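Local coordinates for protein aminotransferase class-III (Sphaerobacter thermophilus DSM 20745, PDB 6K8H) that belongs to the class-III aminotransferases, a family of the PLP-dependent aminotransferase clan, and forms a two-chain assembly, at residues Asp21-Ala26 against Pro43-Ala48. Residues are numbered along the deposited sequence; the frame is centred on the assembly and turned at random.
Sequences DLFERA and PYPPYA
With CG anti to the backbone N (chi1 -179°), Phe23 reaches out from its helix to Tyr44 CB, which the backbone places over one face of the Phe23 ring, 3.6 Å from its centroid, as a CH-pi contact. Tyr44 CG, set between N and carbonyl carbon (chi1 54°), turns the phenol away from that ring, toward Ala19 and Ala20 at the start of the same helix, and the two ring planes, 27° apart, barely overlap. The Tyr44 hydroxyl is hydrogen-bonded to the carbonyl O of Tyr12, which fixes the far end of the phenol. One helix position back, Leu22 sets its CB squarely above the centre of the Tyr47 ring, 3.8 Å from the centroid, and its CD1 reaches on to Tyr47 CB at 3.6 Å. The Tyr47 OH ends beside the helix, 3.6 Å from Ala26 CB and near the plane of the Phe23 ring, at its edge. Arg25 makes salt bridges to Glu102 and Glu109 of the second subunit, and Pro100 of that subunit packs on Tyr47. Aromatic and aliphatic side chains thus join the N-terminal helix 18-29 to the proline-rich loop entering strand 48-52, at the dimer interface of this class-III aminotransferase.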
loop_
_atom_site.group_PDB
_atom_site.type_symbol
_atom_site.label_atom_id
_atom_site.label_comp_id
_atom_site.label_asym_id
_atom_site.label_seq_id
_atom_site.Cartn_x
_atom_site.Cartn_y
_atom_site.Cartn_z
ATOM N N ASP B 21 19.653 -5.767 21.988
ATOM C CA ASP B 21 20.319 -6.652 21.031
ATOM C C ASP B 21 19.638 -6.593 19.672
ATOM O O ASP B 21 20.298 -6.534 18.622
ATOM C CB ASP B 21 20.298 -8.094 21.540
ATOM C CG ASP B 21 21.207 -8.328 22.745
ATOM O OD1 ASP B 21 22.003 -7.437 23.112
ATOM O OD2 ASP B 21 21.114 -9.434 23.323
ATOM N N LEU B 22 18.305 -6.642 19.680
ATOM C CA LEU B 22 17.551 -6.549 18.441
ATOM C C LEU B 22 17.825 -5.232 17.739
ATOM O O LEU B 22 17.990 -5.208 16.522
ATOM C CB LEU B 22 16.055 -6.717 18.715
ATOM C CG LEU B 22 15.639 -8.141 19.076
ATOM C CD1 LEU B 22 14.254 -8.151 19.701
ATOM C CD2 LEU B 22 15.701 -9.017 17.848
ATOM N N PHE B 23 17.866 -4.123 18.484
ATOM C CA PHE B 23 18.149 -2.828 17.864
ATOM C C PHE B 23 19.534 -2.806 17.235
ATOM O O PHE B 23 19.732 -2.216 16.163
ATOM C CB PHE B 23 18.033 -1.716 18.902
ATOM C CG PHE B 23 18.276 -0.338 18.354
ATOM C CD1 PHE B 23 17.383 0.234 17.449
ATOM C CD2 PHE B 23 19.371 0.405 18.773
ATOM C CE1 PHE B 23 17.594 1.510 16.956
ATOM C CE2 PHE B 23 19.587 1.679 18.287
ATOM C CZ PHE B 23 18.698 2.236 17.376
ATOM N N GLU B 24 20.515 -3.409 17.912
ATOM C CA GLU B 24 21.864 -3.464 17.356
ATOM C C GLU B 24 21.890 -4.225 16.040
ATOM O O GLU B 24 22.591 -3.827 15.099
ATOM C CB GLU B 24 22.821 -4.108 18.356
ATOM C CG GLU B 24 24.246 -4.142 17.859
ATOM C CD GLU B 24 25.196 -4.753 18.866
ATOM O OE1 GLU B 24 24.818 -5.742 19.541
ATOM O OE2 GLU B 24 26.327 -4.235 18.991
ATOM N N ARG B 25 21.152 -5.336 15.962
ATOM C CA ARG B 25 21.007 -6.041 14.686
ATOM C C ARG B 25 20.275 -5.175 13.659
ATOM O O ARG B 25 20.690 -5.060 12.498
ATOM C CB ARG B 25 20.246 -7.352 14.897
ATOM C CG ARG B 25 21.051 -8.504 15.434
ATOM C CD ARG B 25 20.123 -9.677 15.743
ATOM N NE ARG B 25 19.468 -10.171 14.529
ATOM C CZ ARG B 25 18.440 -11.013 14.521
ATOM N NH1 ARG B 25 17.927 -11.463 15.659
ATOM N NH2 ARG B 25 17.921 -11.409 13.375
ATOM N N ALA B 26 19.175 -4.551 14.082
ATOM C CA ALA B 26 18.310 -3.831 13.156
ATOM C C ALA B 26 19.048 -2.690 12.477
ATOM O O ALA B 26 18.891 -2.469 11.269
ATOM C CB ALA B 26 17.080 -3.308 13.897
ATOM N N PRO B 43 16.147 5.810 23.292
ATOM C CA PRO B 43 17.212 5.521 22.317
ATOM C C PRO B 43 16.856 4.401 21.332
ATOM O O PRO B 43 17.374 4.365 20.220
ATOM C CB PRO B 43 18.402 5.089 23.192
ATOM C CG PRO B 43 18.000 5.289 24.589
ATOM C CD PRO B 43 16.519 5.414 24.659
ATOM N N TYR B 44 16.004 3.472 21.755
ATOM C CA TYR B 44 15.526 2.400 20.893
ATOM C C TYR B 44 14.181 1.954 21.413
ATOM O O TYR B 44 13.905 2.094 22.614
ATOM C CB TYR B 44 16.498 1.215 20.843
ATOM C CG TYR B 44 16.871 0.658 22.187
ATOM C CD1 TYR B 44 16.072 -0.293 22.822
ATOM C CD2 TYR B 44 18.038 1.064 22.821
ATOM C CE1 TYR B 44 16.436 -0.814 24.060
ATOM C CE2 TYR B 44 18.399 0.554 24.059
ATOM C CZ TYR B 44 17.604 -0.384 24.669
ATOM O OH TYR B 44 17.977 -0.899 25.888
ATOM N N PRO B 45 13.307 1.434 20.558
ATOM C CA PRO B 45 11.969 1.064 21.007
ATOM C C PRO B 45 11.966 -0.323 21.626
ATOM O O PRO B 45 12.910 -1.103 21.433
ATOM C CB PRO B 45 11.144 1.104 19.712
ATOM C CG PRO B 45 12.134 0.722 18.649
ATOM C CD PRO B 45 13.473 1.253 19.098
ATOM N N PRO B 46 10.922 -0.677 22.369
ATOM C CA PRO B 46 10.757 -2.078 22.762
ATOM C C PRO B 46 10.312 -2.893 21.552
ATOM O O PRO B 46 9.727 -2.364 20.605
ATOM C CB PRO B 46 9.669 -1.999 23.833
ATOM C CG PRO B 46 8.778 -0.877 23.311
ATOM C CD PRO B 46 9.737 0.129 22.707
ATOM N N TYR B 47 10.568 -4.201 21.596
ATOM C CA TYR B 47 10.205 -5.101 20.503
ATOM C C TYR B 47 9.078 -6.018 20.950
ATOM O O TYR B 47 9.136 -6.590 22.040
ATOM C CB TYR B 47 11.416 -5.924 20.035
ATOM C CG TYR B 47 12.292 -5.135 19.086
ATOM C CD1 TYR B 47 13.068 -4.077 19.550
ATOM C CD2 TYR B 47 12.293 -5.403 17.722
ATOM C CE1 TYR B 47 13.847 -3.314 18.682
ATOM C CE2 TYR B 47 13.070 -4.661 16.854
ATOM C CZ TYR B 47 13.841 -3.620 17.336
ATOM O OH TYR B 47 14.603 -2.878 16.454
ATOM N N ALA B 48 8.045 -6.132 20.120
ATOM C CA ALA B 48 6.919 -7.006 20.423
ATOM C C ALA B 48 7.308 -8.446 20.143
ATOM O O ALA B 48 7.904 -8.752 19.101
ATOM C CB ALA B 48 5.693 -6.622 19.591
#